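DUF1436 domain-containing protein (Neisseria meningitidis, PDB 2GKP) is of unknown function but belongs to the CdiI family and probably acts as an immunity protein that neutralises a toxin of contact-dependent growth inhibition. Local coordinates at residues A14-N19 / L23-W28; P41-P46 / G55-Q60; R66-D71 / Q76-T81; Q86-W91 / K132-D137. All coordinates share one frame; numbering follows the deposited sequence. Where two conformers were deposited one is given.

Interaction 1. Residues A14-N19 / L23-W28; sequences AGYKAN and LIIQTW
Gly15 and Gln26 bind each other in both directions, Gly15 N to Gln26 O at 2.8 Å and Gln26 N to Gly15 O at 2.9 Å. Lys17 and Ile24, the next hydrogen-bonded pair, repeat the exchange beyond the non-hydrogen-bonded pair Tyr16-Ile25. On the face that carries Tyr16, Ala18 and Leu23 the packing is close. In the Tyr16 conformer described, the phenol lies across Leu23: OH is 3.5 Å from Leu23 CD2, while CE1 is 3.8 Å from Leu23 CB. The same CD2 also meets Ala18 CB at 3.7 Å. A chi1 of 169° sets CG of Tyr16 anti to the backbone N and lays the ring along the hairpin toward Leu23; Leu54 of helix 51-63 also touches it. These residues belong to an antiparallel beta hairpin, strands 11-18 and 23-30, flanked in the sheet by strands 112-119 and 34-45. The reverse face is looser. Lys17 CB and Ile24 CB stand 4.4 Å apart, and the long chain of Lys17 leaves for Ser113 and for a cation-pi contact with Trp136. At the partly exposed end, the indole of Trp28 lays one face over the carbonyl group of Ala14, CD1 3.7 Å from Ala14 C.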
# COMPACT_ATOMS: atom_id res chain seq x y z
N ALA A 14 -0.35 4.52 2.07
CA ALA A 14 0.34 3.24 1.96
C ALA A 14 -0.57 2.23 1.34
O ALA A 14 -1.76 2.44 1.23
CB ALA A 14 0.84 2.72 3.36
N GLY A 15 0.02 1.11 0.92
CA GLY A 15 -0.76 0.03 0.35
C GLY A 15 -0.46 -1.31 1.02
O GLY A 15 0.64 -1.51 1.56
N TYR A 16 -1.43 -2.20 0.93
CA TYR A 16 -1.36 -3.52 1.57
C TYR A 16 -1.95 -4.48 0.56
O TYR A 16 -3.18 -4.51 0.35
CB TYR A 16 -2.15 -3.51 2.91
CG TYR A 16 -2.40 -4.85 3.56
CD1 TYR A 16 -1.35 -5.71 3.89
CD2 TYR A 16 -3.69 -5.24 3.92
CE1 TYR A 16 -1.60 -6.94 4.54
CE2 TYR A 16 -3.94 -6.48 4.55
CZ TYR A 16 -2.89 -7.31 4.84
OH TYR A 16 -3.14 -8.52 5.48
N LYS A 17 -1.07 -5.22 -0.11
CA LYS A 17 -1.47 -6.22 -1.11
C LYS A 17 -1.27 -7.63 -0.59
O LYS A 17 -0.44 -7.84 0.30
CB LYS A 17 -0.70 -6.04 -2.41
CG LYS A 17 -1.24 -4.87 -3.22
CD LYS A 17 -0.34 -4.52 -4.37
CE LYS A 17 -1.04 -3.59 -5.38
NZ LYS A 17 -1.47 -2.32 -4.72
N ALA A 18 -2.04 -8.60 -1.11
CA ALA A 18 -1.94 -9.97 -0.59
C ALA A 18 -2.29 -10.93 -1.67
O ALA A 18 -3.32 -10.76 -2.33
CB ALA A 18 -2.92 -10.18 0.58
N ASN A 19 -1.47 -11.96 -1.82
CA ASN A 19 -1.82 -13.07 -2.71
C ASN A 19 -1.64 -14.38 -1.97
O ASN A 19 -1.56 -14.38 -0.73
CB ASN A 19 -1.09 -12.96 -4.08
CG ASN A 19 0.42 -13.20 -4.00
OD1 ASN A 19 1.16 -13.01 -5.02
ND2 ASN A 19 0.90 -13.64 -2.85
N LEU A 23 1.83 -11.25 2.13
CA LEU A 23 1.38 -9.85 2.29
C LEU A 23 2.52 -8.92 1.86
O LEU A 23 3.68 -9.25 2.08
CB LEU A 23 1.02 -9.55 3.76
CG LEU A 23 0.21 -10.62 4.49
CD1 LEU A 23 -0.02 -10.19 5.93
CD2 LEU A 23 -1.13 -10.83 3.78
N ILE A 24 2.19 -7.80 1.21
CA ILE A 24 3.20 -6.91 0.63
C ILE A 24 2.78 -5.50 1.01
O ILE A 24 1.77 -4.98 0.53
CB ILE A 24 3.28 -7.09 -0.91
CG1 ILE A 24 3.43 -8.58 -1.28
CG2 ILE A 24 4.43 -6.24 -1.44
CD1 ILE A 24 2.71 -8.98 -2.52
N ILE A 25 3.54 -4.87 1.92
CA ILE A 25 3.17 -3.57 2.45
C ILE A 25 4.09 -2.54 1.81
O ILE A 25 5.31 -2.73 1.72
CB ILE A 25 3.34 -3.52 3.98
CG1 ILE A 25 2.45 -4.54 4.68
CG2 ILE A 25 3.09 -2.12 4.49
CD1 ILE A 25 1.16 -4.66 4.17
N GLN A 26 3.50 -1.44 1.35
CA GLN A 26 4.26 -0.50 0.56
C GLN A 26 3.95 0.95 0.94
O GLN A 26 2.78 1.34 0.95
CB GLN A 26 3.86 -0.73 -0.92
CG GLN A 26 4.48 0.18 -1.96
CD GLN A 26 5.96 -0.06 -2.05
OE1 GLN A 26 6.41 -1.19 -2.26
NE2 GLN A 26 6.73 1.00 -1.90
N THR A 27 4.98 1.77 1.13
CA THR A 27 4.78 3.23 1.22
C THR A 27 4.32 3.81 -0.12
O THR A 27 4.83 3.42 -1.16
CB THR A 27 6.12 3.90 1.58
OG1 THR A 27 6.48 3.49 2.90
CG2 THR A 27 6.01 5.45 1.57
N TRP A 28 3.35 4.73 -0.07
CA TRP A 28 2.94 5.52 -1.24
C TRP A 28 3.35 6.98 -1.02
O TRP A 28 3.46 7.44 0.13
CB TRP A 28 1.41 5.45 -1.37
CG TRP A 28 0.85 4.17 -1.89
CD1 TRP A 28 1.39 2.90 -1.77
CD2 TRP A 28 -0.40 4.02 -2.54
NE1 TRP A 28 0.55 1.97 -2.36
CE2 TRP A 28 -0.55 2.63 -2.83
CE3 TRP A 28 -1.39 4.92 -2.95
CZ2 TRP A 28 -1.66 2.14 -3.52
CZ3 TRP A 28 -2.51 4.41 -3.62
CH2 TRP A 28 -2.62 3.03 -3.89

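Interaction 2. Residues P41-P46 / G55-Q60; sequences PPHILP and GTTVLQ
In the strand-loop-helix connection that carries the chain from strand 34-45 into helix 51-63, His43 and Leu45 of the strand turn toward Thr57 of the helix. The contact illustrates how one small branched residue can meet two alternate residues on one side of a strand. It is slight, burying 133 Å² in all, and no hydrogen bond crosses it. The nearest backbones, at the CA atoms of His43 and Thr57, are still 7.8 Å apart, and side chains span the interval. The main element is a CH-pi interaction: Thr57 CG2 sits over one face of the imidazole, 3.8 Å from the ring centroid and 16° off the ring normal. It is displaced toward the CG-CD2 side, lying 3.6 Å from His43 CG and 3.7 Å from His43 CD2. His43 was modelled in two conformers, so this describes one of them. With OG1 at a chi1 of -56°, the threonine methyl takes the branch trans to its own backbone N, which points it at the ring. The other branch, OG1, faces Leu45 CD1 tip to tip at a loose 4.0 Å, and its polar partner is Thr53 O, one turn earlier in the helix. Thr57 is buried, whereas the histidine is exposed. Around the contact, Thr57 and Val58 also rest on Ile25 of the adjoining strand 23-30, and Val58 and Leu59 reach helix 152-164. Ile44, pointing away from Thr57, packs on Leu95, Asn98 and Leu99 of helix 81-99, which places this strand between two helices.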
# COMPACT_ATOMS: atom_id res chain seq x y z
N PRO A 41 11.46 -0.09 -0.45
CA PRO A 41 11.16 -1.42 -0.99
C PRO A 41 9.92 -2.00 -0.33
O PRO A 41 9.59 -1.59 0.78
CB PRO A 41 12.40 -2.24 -0.59
CG PRO A 41 12.91 -1.57 0.60
CD PRO A 41 12.66 -0.10 0.39
N PRO A 42 9.25 -2.93 -1.01
CA PRO A 42 8.12 -3.55 -0.38
C PRO A 42 8.55 -4.35 0.85
O PRO A 42 9.64 -4.93 0.87
CB PRO A 42 7.63 -4.55 -1.44
CG PRO A 42 8.21 -4.23 -2.65
CD PRO A 42 9.51 -3.52 -2.34
N HIS A 43 7.69 -4.40 1.85
CA HIS A 43 7.91 -5.23 3.01
C HIS A 43 7.06 -6.48 2.89
O HIS A 43 5.83 -6.38 2.87
CB HIS A 43 7.49 -4.45 4.25
CG HIS A 43 8.12 -4.93 5.51
ND1 HIS A 43 7.97 -6.21 5.99
CD2 HIS A 43 8.85 -4.26 6.44
CE1 HIS A 43 8.61 -6.32 7.14
NE2 HIS A 43 9.16 -5.16 7.43
N ILE A 44 7.70 -7.65 2.76
CA ILE A 44 6.99 -8.89 2.56
C ILE A 44 6.78 -9.60 3.88
O ILE A 44 7.69 -9.65 4.69
CB ILE A 44 7.79 -9.82 1.59
CG1 ILE A 44 7.85 -9.13 0.21
CG2 ILE A 44 7.20 -11.26 1.56
CD1 ILE A 44 8.73 -9.83 -0.80
N LEU A 45 5.57 -10.12 4.09
CA LEU A 45 5.23 -10.79 5.35
C LEU A 45 4.46 -12.07 5.08
O LEU A 45 3.83 -12.20 4.05
CB LEU A 45 4.29 -9.91 6.21
CG LEU A 45 4.89 -8.63 6.79
CD1 LEU A 45 3.79 -7.82 7.44
CD2 LEU A 45 5.95 -8.96 7.84
N PRO A 46 4.53 -13.05 6.01
CA PRO A 46 3.67 -14.23 5.89
C PRO A 46 2.20 -13.91 6.08
O PRO A 46 1.85 -12.91 6.72
CB PRO A 46 4.18 -15.17 6.99
CG PRO A 46 4.76 -14.18 8.02
CD PRO A 46 5.40 -13.06 7.20
N GLY A 55 0.04 -4.19 11.92
CA GLY A 55 -0.22 -2.77 12.24
C GLY A 55 1.05 -1.91 12.27
O GLY A 55 1.13 -0.81 11.66
N THR A 56 2.08 -2.39 12.97
CA THR A 56 3.36 -1.67 13.01
C THR A 56 3.99 -1.48 11.65
O THR A 56 4.56 -0.42 11.34
CB THR A 56 4.32 -2.38 13.99
OG1 THR A 56 3.75 -2.32 15.29
CG2 THR A 56 5.72 -1.77 14.02
N THR A 57 3.94 -2.52 10.82
CA THR A 57 4.56 -2.42 9.51
C THR A 57 3.83 -1.37 8.67
O THR A 57 4.47 -0.61 7.97
CB THR A 57 4.56 -3.82 8.79
OG1 THR A 57 5.22 -4.75 9.66
CG2 THR A 57 5.28 -3.77 7.46
N VAL A 58 2.50 -1.35 8.72
CA VAL A 58 1.75 -0.35 7.95
C VAL A 58 1.98 1.05 8.51
O VAL A 58 2.20 2.02 7.74
CB VAL A 58 0.25 -0.72 7.84
CG1 VAL A 58 -0.57 0.44 7.29
CG2 VAL A 58 0.13 -1.92 6.91
N LEU A 59 2.02 1.18 9.84
CA LEU A 59 2.39 2.52 10.41
C LEU A 59 3.78 2.99 9.95
O LEU A 59 3.98 4.19 9.64
CB LEU A 59 2.29 2.53 11.94
CG LEU A 59 0.86 2.44 12.46
CD1 LEU A 59 0.89 2.06 13.95
CD2 LEU A 59 0.10 3.76 12.27
N GLN A 60 4.76 2.07 9.88
CA GLN A 60 6.10 2.43 9.41
C GLN A 60 6.03 2.87 7.95
O GLN A 60 6.69 3.80 7.50
CB GLN A 60 7.05 1.24 9.59
CG GLN A 60 7.37 0.94 11.07
CD GLN A 60 8.08 -0.40 11.35
OE1 GLN A 60 8.08 -1.34 10.53
NE2 GLN A 60 8.69 -0.47 12.53

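Interaction 3. Residues R66-D71 / Q76-T81; sequences RTFVYD and QDFFDT
Asp71 and Gln76 lie with their CA atoms 5.6 Å apart while those of Phe68 and Phe78 are separated by 9.0 Å, so the irregular segment 66-71 closes on the helix at its Asp71 end and stands off at the phenylalanines. The motif is a loop that turns back through Asp71, a residue with positive phi, into the short helix 73-79, and it shows how a loop and the helix that follows can share an aromatic cluster. Phe68 and Phe78, both buried, fill the wider interval. Phe68 CE2 comes over one face of the Phe78 ring, 3.4 Å from Phe78 CG, with the planes 53° apart, an oblique meeting. Phe78 is brought there by a first torsion of -167°, which turns CG away from the backbone N, to the side of the carbonyl carbon, and so toward the loop. The other epsilon carbon of Phe68, CE1, lies 3.6 Å above the centre of the Arg66 guanidinium plane, while Arg66 NE forms a salt bridge to Asp37 in strand 34-45. At the exposed end the tie is polar. Gln76 NE2 donates to Asp71 O at 2.8 Å, approaching from above the carbonyl, 51° out of its plane and not on a lone pair. Asp71 N is in turn bonded to Asp75 OD2, so both backbone polar atoms of Asp71 are gripped by helix side chains. The cluster continues to the next residue: Phe78 CD2 lies 3.6 Å above one face of the Phe79 ring.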
# COMPACT_ATOMS: atom_id res chain seq x y z
N ARG A 66 5.84 10.27 1.27
CA ARG A 66 6.35 11.61 0.94
C ARG A 66 5.25 12.44 0.27
O ARG A 66 4.50 11.93 -0.59
CB ARG A 66 7.58 11.54 0.03
CG ARG A 66 8.77 10.87 0.65
CD ARG A 66 9.99 10.88 -0.31
NE ARG A 66 9.86 10.05 -1.51
CZ ARG A 66 10.58 10.20 -2.63
NH1 ARG A 66 11.47 11.19 -2.75
NH2 ARG A 66 10.43 9.38 -3.65
N THR A 67 5.15 13.71 0.66
CA THR A 67 4.30 14.66 -0.06
C THR A 67 5.22 15.66 -0.73
O THR A 67 6.02 16.33 -0.06
CB THR A 67 3.34 15.39 0.89
OG1 THR A 67 2.42 14.46 1.45
CG2 THR A 67 2.54 16.48 0.15
N PHE A 68 5.14 15.70 -2.05
CA PHE A 68 5.99 16.63 -2.82
C PHE A 68 5.38 18.01 -2.90
O PHE A 68 4.19 18.16 -2.70
CB PHE A 68 6.27 16.10 -4.23
CG PHE A 68 6.71 14.67 -4.24
CD1 PHE A 68 7.84 14.30 -3.52
CD2 PHE A 68 6.00 13.70 -4.92
CE1 PHE A 68 8.26 12.99 -3.49
CE2 PHE A 68 6.39 12.39 -4.88
CZ PHE A 68 7.52 12.03 -4.16
N VAL A 69 6.22 19.01 -3.19
CA VAL A 69 5.76 20.32 -3.66
C VAL A 69 5.55 20.14 -5.16
O VAL A 69 6.40 19.60 -5.87
CB VAL A 69 6.84 21.38 -3.35
CG1 VAL A 69 6.56 22.69 -4.14
CG2 VAL A 69 6.89 21.61 -1.85
N TYR A 70 4.38 20.54 -5.66
CA TYR A 70 4.06 20.38 -7.07
C TYR A 70 5.14 20.98 -7.98
O TYR A 70 5.61 22.11 -7.74
CB TYR A 70 2.71 21.06 -7.37
CG TYR A 70 2.32 20.91 -8.82
CD1 TYR A 70 1.83 19.70 -9.31
CD2 TYR A 70 2.41 22.00 -9.71
CE1 TYR A 70 1.44 19.54 -10.63
CE2 TYR A 70 2.05 21.84 -11.02
CZ TYR A 70 1.54 20.63 -11.48
OH TYR A 70 1.19 20.48 -12.80
N ASP A 71 5.58 20.21 -8.96
CA ASP A 71 6.65 20.66 -9.88
C ASP A 71 8.04 20.78 -9.29
O ASP A 71 8.94 21.37 -9.95
CB ASP A 71 6.26 21.99 -10.46
CG ASP A 71 5.83 21.89 -11.85
OD1 ASP A 71 5.63 20.76 -12.35
OD2 ASP A 71 5.68 22.97 -12.45
N GLN A 76 8.24 16.04 -10.35
CA GLN A 76 8.35 15.73 -11.78
C GLN A 76 8.87 14.31 -12.01
O GLN A 76 8.34 13.56 -12.86
CB GLN A 76 9.25 16.75 -12.47
CG GLN A 76 8.68 18.17 -12.48
CD GLN A 76 9.72 19.12 -13.04
OE1 GLN A 76 10.44 18.77 -13.97
NE2 GLN A 76 9.83 20.31 -12.44
N ASP A 77 9.90 13.94 -11.26
CA ASP A 77 10.49 12.60 -11.35
C ASP A 77 9.48 11.51 -11.01
O ASP A 77 9.37 10.49 -11.75
CB ASP A 77 11.73 12.48 -10.46
CG ASP A 77 12.44 11.15 -10.62
OD1 ASP A 77 13.39 11.05 -11.43
OD2 ASP A 77 12.05 10.22 -9.94
N PHE A 78 8.73 11.74 -9.93
CA PHE A 78 7.75 10.76 -9.46
C PHE A 78 6.62 10.51 -10.45
O PHE A 78 6.13 9.38 -10.59
CB PHE A 78 7.18 11.18 -8.10
CG PHE A 78 6.41 10.07 -7.42
CD1 PHE A 78 7.09 9.03 -6.78
CD2 PHE A 78 5.03 10.09 -7.38
CE1 PHE A 78 6.36 8.03 -6.13
CE2 PHE A 78 4.31 9.08 -6.75
CZ PHE A 78 4.99 8.05 -6.14
N PHE A 79 6.21 11.56 -11.17
CA PHE A 79 5.07 11.44 -12.07
C PHE A 79 5.45 11.30 -13.56
O PHE A 79 4.59 11.26 -14.43
CB PHE A 79 4.05 12.57 -11.82
CG PHE A 79 3.29 12.41 -10.51
CD1 PHE A 79 2.19 11.56 -10.45
CD2 PHE A 79 3.67 13.09 -9.36
CE1 PHE A 79 1.49 11.41 -9.27
CE2 PHE A 79 2.95 12.92 -8.14
CZ PHE A 79 1.87 12.08 -8.12
N ASP A 80 6.76 11.22 -13.82
CA ASP A 80 7.25 11.02 -15.19
C ASP A 80 6.81 9.67 -15.71
O ASP A 80 7.06 8.67 -15.07
CB ASP A 80 8.78 11.06 -15.22
CG ASP A 80 9.34 10.94 -16.64
OD1 ASP A 80 9.12 11.87 -17.48
OD2 ASP A 80 9.97 9.90 -16.95
N THR A 81 6.19 9.66 -16.89
CA THR A 81 5.61 8.45 -17.46
C THR A 81 6.62 7.31 -17.61
O THR A 81 6.38 6.18 -17.18
CB THR A 81 4.94 8.78 -18.81
OG1 THR A 81 3.90 9.75 -18.56
CG2 THR A 81 4.32 7.53 -19.43

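Interaction 4. Residues Q86-W91 / K132-D137; sequences QRYEDW and KLEAWD
Tyr88 OH is gripped from two directions: it donates to Glu134 OE1 at 2.7 Å and accepts from a water at 2.6 Å. The same water donates to Glu134 O at 2.8 Å, so one residue receives the phenol both directly and through solvent. Here helix 81-99 meets a tight beta hairpin, in which strands 122-132 and 135-138 are joined by the two-residue turn Leu133-Glu134 and the turn is closed by Ala135 N to Lys132 O at 3.2 Å. The example shows how a long aromatic arm can link a helix to a strand turn when the backbones are well apart, the nearest CA atoms, of Tyr88 and Glu134, being 11.0 Å from each other. Tyr88 spans much of that interval because a chi1 of 178° swings the ring away from its backbone N, and Glu134 answers with a chain extended beyond CG. Glu134 OE1 lies at the edge of the Tyr88 ring, in its plane, and is met on its anti side, 29° out of the carboxylate plane. The carboxylate is itself turned 34° from the ring. Glu134 also has a second partner: its OE2 forms a salt bridge to Arg104 of helix 104-108. Glu89, whose OE2 stands 5.3 Å from Glu134 OE1, uses its other oxygen on the same arginine, which would be expected to ease repulsion between the two acids. Phe108 of that helix touches both Tyr88 and Glu134. Beside the hydrogen bond, Glu134 CB approaches Tyr88 OH to 3.5 Å.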
# COMPACT_ATOMS: atom_id res chain seq x y z
N GLN A 86 9.47 2.24 -15.85
CA GLN A 86 10.69 1.51 -15.56
C GLN A 86 10.66 1.03 -14.10
O GLN A 86 11.01 -0.12 -13.82
CB GLN A 86 11.92 2.38 -15.89
CG GLN A 86 13.25 1.93 -15.29
CD GLN A 86 13.56 2.63 -13.97
OE1 GLN A 86 13.77 1.98 -12.94
NE2 GLN A 86 13.57 3.97 -13.98
N ARG A 87 10.22 1.88 -13.17
CA ARG A 87 10.21 1.50 -11.76
C ARG A 87 9.18 0.41 -11.50
O ARG A 87 9.38 -0.48 -10.64
CB ARG A 87 9.94 2.68 -10.83
CG ARG A 87 11.10 3.65 -10.74
CD ARG A 87 10.78 4.77 -9.76
NE ARG A 87 9.68 5.62 -10.19
CZ ARG A 87 9.80 6.88 -10.62
NH1 ARG A 87 10.99 7.45 -10.68
NH2 ARG A 87 8.72 7.56 -10.97
N TYR A 88 8.08 0.45 -12.26
CA TYR A 88 7.01 -0.53 -12.11
C TYR A 88 7.50 -1.90 -12.58
O TYR A 88 7.29 -2.95 -11.92
CB TYR A 88 5.77 -0.10 -12.95
CG TYR A 88 4.65 -1.13 -12.85
CD1 TYR A 88 3.94 -1.26 -11.67
CD2 TYR A 88 4.35 -1.99 -13.91
CE1 TYR A 88 2.92 -2.20 -11.53
CE2 TYR A 88 3.35 -2.98 -13.76
CZ TYR A 88 2.65 -3.06 -12.57
OH TYR A 88 1.64 -3.98 -12.37
N GLU A 89 8.13 -1.92 -13.75
CA GLU A 89 8.65 -3.19 -14.27
C GLU A 89 9.74 -3.77 -13.36
O GLU A 89 9.78 -4.99 -13.12
CB GLU A 89 9.14 -3.00 -15.72
CG GLU A 89 7.96 -2.82 -16.70
CD GLU A 89 6.98 -4.00 -16.70
OE1 GLU A 89 7.43 -5.15 -16.80
OE2 GLU A 89 5.74 -3.76 -16.62
N ASP A 90 10.58 -2.91 -12.80
CA ASP A 90 11.56 -3.40 -11.83
C ASP A 90 10.86 -3.99 -10.61
O ASP A 90 11.30 -5.02 -10.11
CB ASP A 90 12.55 -2.29 -11.47
CG ASP A 90 13.48 -1.93 -12.62
OD1 ASP A 90 13.54 -2.68 -13.63
OD2 ASP A 90 14.18 -0.90 -12.51
N TRP A 91 9.79 -3.36 -10.14
CA TRP A 91 9.04 -3.86 -8.97
C TRP A 91 8.46 -5.21 -9.26
O TRP A 91 8.54 -6.11 -8.42
CB TRP A 91 7.93 -2.85 -8.60
CG TRP A 91 6.94 -3.31 -7.55
CD1 TRP A 91 7.13 -3.29 -6.21
CD2 TRP A 91 5.62 -3.82 -7.79
NE1 TRP A 91 6.00 -3.77 -5.58
CE2 TRP A 91 5.05 -4.05 -6.53
CE3 TRP A 91 4.85 -4.00 -8.93
CZ2 TRP A 91 3.78 -4.58 -6.39
CZ3 TRP A 91 3.57 -4.51 -8.79
CH2 TRP A 91 3.04 -4.77 -7.53
N LYS A 132 -8.74 -5.84 -13.10
CA LYS A 132 -7.93 -6.24 -14.22
C LYS A 132 -6.72 -6.97 -13.68
O LYS A 132 -6.45 -6.87 -12.50
CB LYS A 132 -7.49 -5.00 -15.01
CG LYS A 132 -8.60 -4.38 -15.84
CD LYS A 132 -8.17 -3.29 -16.80
CE LYS A 132 -9.44 -2.77 -17.50
NZ LYS A 132 -9.02 -1.59 -18.38
N LEU A 133 -5.97 -7.62 -14.56
CA LEU A 133 -4.86 -8.44 -14.12
C LEU A 133 -3.96 -7.68 -13.13
O LEU A 133 -3.60 -8.18 -12.06
CB LEU A 133 -4.08 -9.03 -15.35
CG LEU A 133 -4.93 -9.83 -16.41
CD1 LEU A 133 -4.28 -10.07 -17.81
CD2 LEU A 133 -5.52 -11.15 -15.84
N GLU A 134 -3.61 -6.45 -13.48
CA GLU A 134 -2.69 -5.63 -12.68
C GLU A 134 -3.32 -4.31 -12.22
O GLU A 134 -2.64 -3.27 -12.14
CB GLU A 134 -1.37 -5.38 -13.43
CG GLU A 134 -0.73 -6.72 -13.84
CD GLU A 134 0.61 -6.60 -14.56
OE1 GLU A 134 1.28 -5.56 -14.50
OE2 GLU A 134 0.98 -7.59 -15.23
N ALA A 135 -4.61 -4.31 -11.94
CA ALA A 135 -5.27 -3.09 -11.47
C ALA A 135 -6.43 -3.37 -10.54
O ALA A 135 -7.06 -4.41 -10.63
CB ALA A 135 -5.70 -2.25 -12.63
N TRP A 136 -6.69 -2.42 -9.64
CA TRP A 136 -7.68 -2.56 -8.59
C TRP A 136 -8.48 -1.29 -8.53
O TRP A 136 -7.89 -0.19 -8.57
CB TRP A 136 -6.95 -2.76 -7.24
CG TRP A 136 -6.12 -4.02 -7.24
CD1 TRP A 136 -6.55 -5.27 -6.84
CD2 TRP A 136 -4.77 -4.18 -7.70
NE1 TRP A 136 -5.54 -6.17 -6.99
CE2 TRP A 136 -4.45 -5.55 -7.53
CE3 TRP A 136 -3.81 -3.30 -8.21
CZ2 TRP A 136 -3.20 -6.08 -7.89
CZ3 TRP A 136 -2.56 -3.81 -8.57
CH2 TRP A 136 -2.28 -5.21 -8.41
N ASP A 137 -9.80 -1.40 -8.42
CA ASP A 137 -10.69 -0.25 -8.39
C ASP A 137 -11.50 -0.31 -7.10
O ASP A 137 -11.68 -1.38 -6.47
CB ASP A 137 -11.68 -0.30 -9.58
CG ASP A 137 -11.07 0.17 -10.91
OD1 ASP A 137 -9.95 0.72 -10.97
OD2 ASP A 137 -11.74 -0.04 -11.94
O HOH W 1 -0.21 -3.11 -10.70

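Overall arrangement
Followed from the N terminus, the four contacts come in series, and none nests in or crosses another. Interaction 1 closes the first hairpin over the four-residue connection 19-22. Interaction 2 then folds helix 51-63 back onto strand 34-45, which pairs with the second strand of that hairpin, so the two contacts share one sheet. Interaction 3 closes the short excursion from the loop after that helix into helix 73-79, at the periphery, its centre about 18 Å from the centre of the chain. Interaction 4 spans 40 intervening residues, joining helix 81-99 to the late hairpin. A salt bridge from Asp77 to Arg87 links interactions 3 and 4, while Trp136 and Trp91 bring interaction 4 against Lys17 and Pro42 respectively.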